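Local coordinates for protein adenylate kinase (Thermus thermophilus, PDB 3CM0) that catalyses the reversible transfer of the terminal phosphate of ATP to AMP, giving two ADP, and so helps balance the cellular adenine nucleotide pool, at residues E113-E118 with D168-P173. Residues are numbered along the deposited sequence; the frame is centred on the assembly and turned at random.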
ATOM      1  N   GLU A 113      11.471  -6.585   1.518  1.00 13.12           N
ATOM      2  CA  GLU A 113      11.909  -7.821   0.860  1.00 10.30           C
ATOM      3  C   GLU A 113      12.202  -8.911   1.874  1.00 12.32           C
ATOM      4  O   GLU A 113      12.897  -8.669   2.862  1.00 14.09           O
ATOM      5  CB  GLU A 113      13.186  -7.525   0.060  1.00 15.05           C
ATOM      6  CG  GLU A 113      12.998  -6.416  -0.978  1.00 12.80           C
ATOM      7  CD  GLU A 113      14.259  -6.171  -1.815  1.00 20.28           C
ATOM      8  OE1 GLU A 113      15.384  -6.340  -1.283  1.00 23.00           O
ATOM      9  OE2 GLU A 113      14.120  -5.771  -2.981  1.00 27.08           O
ATOM     10  N   VAL A 114      11.686 -10.097   1.596  1.00 10.35           N
ATOM     11  CA  VAL A 114      11.842 -11.240   2.519  1.00 14.65           C
ATOM     12  C   VAL A 114      12.048 -12.479   1.669  1.00 14.16           C
ATOM     13  O   VAL A 114      11.418 -12.621   0.642  1.00 15.87           O
ATOM     14  CB  VAL A 114      10.561 -11.421   3.377  1.00 14.45           C
ATOM     15  CG1 VAL A 114      10.716 -12.608   4.329  1.00 15.06           C
ATOM     16  CG2 VAL A 114      10.298 -10.133   4.195  1.00 18.72           C
ATOM     17  N   PRO A 115      12.948 -13.391   2.093  1.00 12.96           N
ATOM     18  CA  PRO A 115      13.183 -14.614   1.313  1.00 16.94           C
ATOM     19  C   PRO A 115      11.853 -15.362   1.204  1.00 12.02           C
ATOM     20  O   PRO A 115      11.123 -15.470   2.190  1.00 13.33           O
ATOM     21  CB  PRO A 115      14.204 -15.373   2.162  1.00 16.74           C
ATOM     22  CG  PRO A 115      14.947 -14.332   2.824  1.00 16.14           C
ATOM     23  CD  PRO A 115      13.892 -13.282   3.212  1.00 14.79           C
ATOM     24  N   GLU A 116      11.569 -15.934   0.037  1.00 13.71           N
ATOM     25  CA  GLU A 116      10.291 -16.588  -0.164  1.00 20.44           C
ATOM     26  C   GLU A 116      10.056 -17.741   0.781  1.00 20.45           C
ATOM     27  O   GLU A 116       8.937 -17.950   1.218  1.00 18.01           O
ATOM     28  CB  GLU A 116      10.129 -17.057  -1.615  1.00 24.38           C
ATOM     29  CG  GLU A 116       8.759 -17.700  -1.849  1.00 31.29           C
ATOM     30  CD  GLU A 116       8.412 -17.920  -3.319  1.00 41.24           C
ATOM     31  OE1 GLU A 116       7.466 -18.691  -3.596  1.00 40.21           O
ATOM     32  OE2 GLU A 116       9.067 -17.318  -4.193  1.00 44.38           O
ATOM     33  N   GLU A 117      11.105 -18.486   1.111  1.00 15.30           N
ATOM     34  CA  GLU A 117      10.910 -19.597   2.039  1.00 22.42           C
ATOM     35  C   GLU A 117      10.387 -19.103   3.400  1.00 18.90           C
ATOM     36  O   GLU A 117       9.572 -19.770   4.039  1.00 18.87           O
ATOM     37  CB  GLU A 117      12.226 -20.381   2.209  1.00 23.15           C
ATOM     38  CG  GLU A 117      13.419 -19.493   2.562  1.00 32.03           C
ATOM     39  CD  GLU A 117      14.260 -19.011   1.354  1.00 38.04           C
ATOM     40  OE1 GLU A 117      13.717 -18.502   0.331  1.00 27.94           O
ATOM     41  OE2 GLU A 117      15.495 -19.135   1.450  1.00 33.86           O
ATOM     42  N   GLU A 118      10.839 -17.937   3.849  1.00 14.62           N
ATOM     43  CA  GLU A 118      10.380 -17.391   5.120  1.00 15.01           C
ATOM     44  C   GLU A 118       8.938 -16.871   4.989  1.00 15.64           C
ATOM     45  O   GLU A 118       8.110 -17.016   5.921  1.00 16.13           O
ATOM     46  CB  GLU A 118      11.298 -16.231   5.588  1.00 15.64           C
ATOM     47  CG  GLU A 118      12.732 -16.717   5.946  1.00 22.59           C
ATOM     48  CD  GLU A 118      12.760 -17.630   7.170  1.00 28.95           C
ATOM     49  OE1 GLU A 118      11.715 -17.774   7.833  1.00 21.58           O
ATOM     50  OE2 GLU A 118      13.833 -18.198   7.489  1.00 24.28           O
ATOM     51  N   ASP A 168      15.401  -4.673   4.019  1.00  9.80           N
ATOM     52  CA  ASP A 168      15.448  -6.090   4.461  1.00  7.50           C
ATOM     53  C   ASP A 168      14.339  -6.303   5.499  1.00  9.76           C
ATOM     54  O   ASP A 168      14.377  -5.746   6.588  1.00 12.09           O
ATOM     55  CB  ASP A 168      16.843  -6.343   5.041  1.00 13.88           C
ATOM     56  CG  ASP A 168      17.000  -7.725   5.692  1.00 17.44           C
ATOM     57  OD1 ASP A 168      16.075  -8.550   5.592  1.00 12.73           O
ATOM     58  OD2 ASP A 168      18.081  -7.968   6.303  1.00 14.71           O
ATOM     59  N   GLY A 169      13.344  -7.114   5.155  1.00 11.82           N
ATOM     60  CA  GLY A 169      12.224  -7.330   6.064  1.00 14.35           C
ATOM     61  C   GLY A 169      12.331  -8.490   7.034  1.00 15.78           C
ATOM     62  O   GLY A 169      11.357  -8.839   7.718  1.00 13.06           O
ATOM     63  N   LEU A 170      13.507  -9.100   7.088  1.00 15.75           N
ATOM     64  CA  LEU A 170      13.739 -10.201   8.032  1.00 18.99           C
ATOM     65  C   LEU A 170      14.241  -9.536   9.311  1.00 19.95           C
ATOM     66  O   LEU A 170      14.993  -8.568   9.251  1.00 28.40           O
ATOM     67  CB  LEU A 170      14.819 -11.153   7.506  1.00 17.28           C
ATOM     68  CG  LEU A 170      14.392 -12.322   6.637  1.00 23.60           C
ATOM     69  CD1 LEU A 170      15.611 -13.244   6.474  1.00 19.86           C
ATOM     70  CD2 LEU A 170      13.212 -13.093   7.301  1.00 23.56           C
ATOM     71  N   GLY A 171      13.835 -10.046  10.475  1.00 21.57           N
ATOM     72  CA  GLY A 171      14.284  -9.430  11.719  1.00 21.82           C
ATOM     73  C   GLY A 171      13.072  -9.105  12.575  1.00 22.32           C
ATOM     74  O   GLY A 171      11.963  -9.454  12.201  1.00 22.13           O
ATOM     75  N   THR A 172      13.264  -8.472  13.727  1.00 19.92           N
ATOM     76  CA  THR A 172      12.102  -8.142  14.551  1.00 20.97           C
ATOM     77  C   THR A 172      11.437  -6.902  13.973  1.00 21.72           C
ATOM     78  O   THR A 172      12.033  -6.204  13.168  1.00 17.53           O
ATOM     79  CB  THR A 172      12.485  -7.797  15.972  1.00 18.57           C
ATOM     80  OG1 THR A 172      13.313  -6.631  15.963  1.00 24.50           O
ATOM     81  CG2 THR A 172      13.244  -8.973  16.631  1.00 22.26           C
ATOM     82  N   PRO A 173      10.193  -6.618  14.378  1.00 26.82           N
ATOM     83  CA  PRO A 173       9.493  -5.433  13.871  1.00 24.45           C
ATOM     84  C   PRO A 173      10.332  -4.191  14.117  1.00 27.21           C
ATOM     85  O   PRO A 173      10.422  -3.289  13.279  1.00 23.06           O
ATOM     86  CB  PRO A 173       8.205  -5.424  14.694  1.00 31.81           C
ATOM     87  CG  PRO A 173       7.901  -6.886  14.806  1.00 29.18           C
ATOM     88  CD  PRO A 173       9.278  -7.471  15.163  1.00 27.10           C
TER
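Leu170 reaches across to Pro115, Val114 and Glu118 at the C-terminal ends of two neighbouring parallel strands, 104-113 and 164-168, of the P-loop kinase sheet. Its two methyls divide the work. CD1 lies against CG and CD of the proline ring, and Pro115 CD also comes to 3.6 Å from Leu170 CG. CD2 touches both Val114 CG1 and Glu118 CG, each 3.9 Å away, the side chains of Glu118 and Leu170 crossing at about a right angle. At its polar end Glu118 OE1 forms a salt bridge with Arg121.

Next to this apolar patch Glu113 pairs with Asp168 in a parallel bridge, made by Gly169 N donating to Glu113 O (2.8 Å) and by a backbone hydrogen bond of Glu113 with Val167. Val114 CG2 packs on the bare backbone of Gly169, 3.9 Å from its CA. The side chain of Val114 also approaches Ala15, a predicted ATP-binding residue, and Gly171 in the loop is likewise predicted to bind ATP.

The turn that presents Leu170 is also held by Arg179, from helix 173-184, whose NH1 donates to the carbonyl oxygens of Asp168 and Leu170. Asp168 closes an Asx turn, its OD1 accepting Leu170 N at 3.0 Å from above the carboxylate plane, 44° out of it.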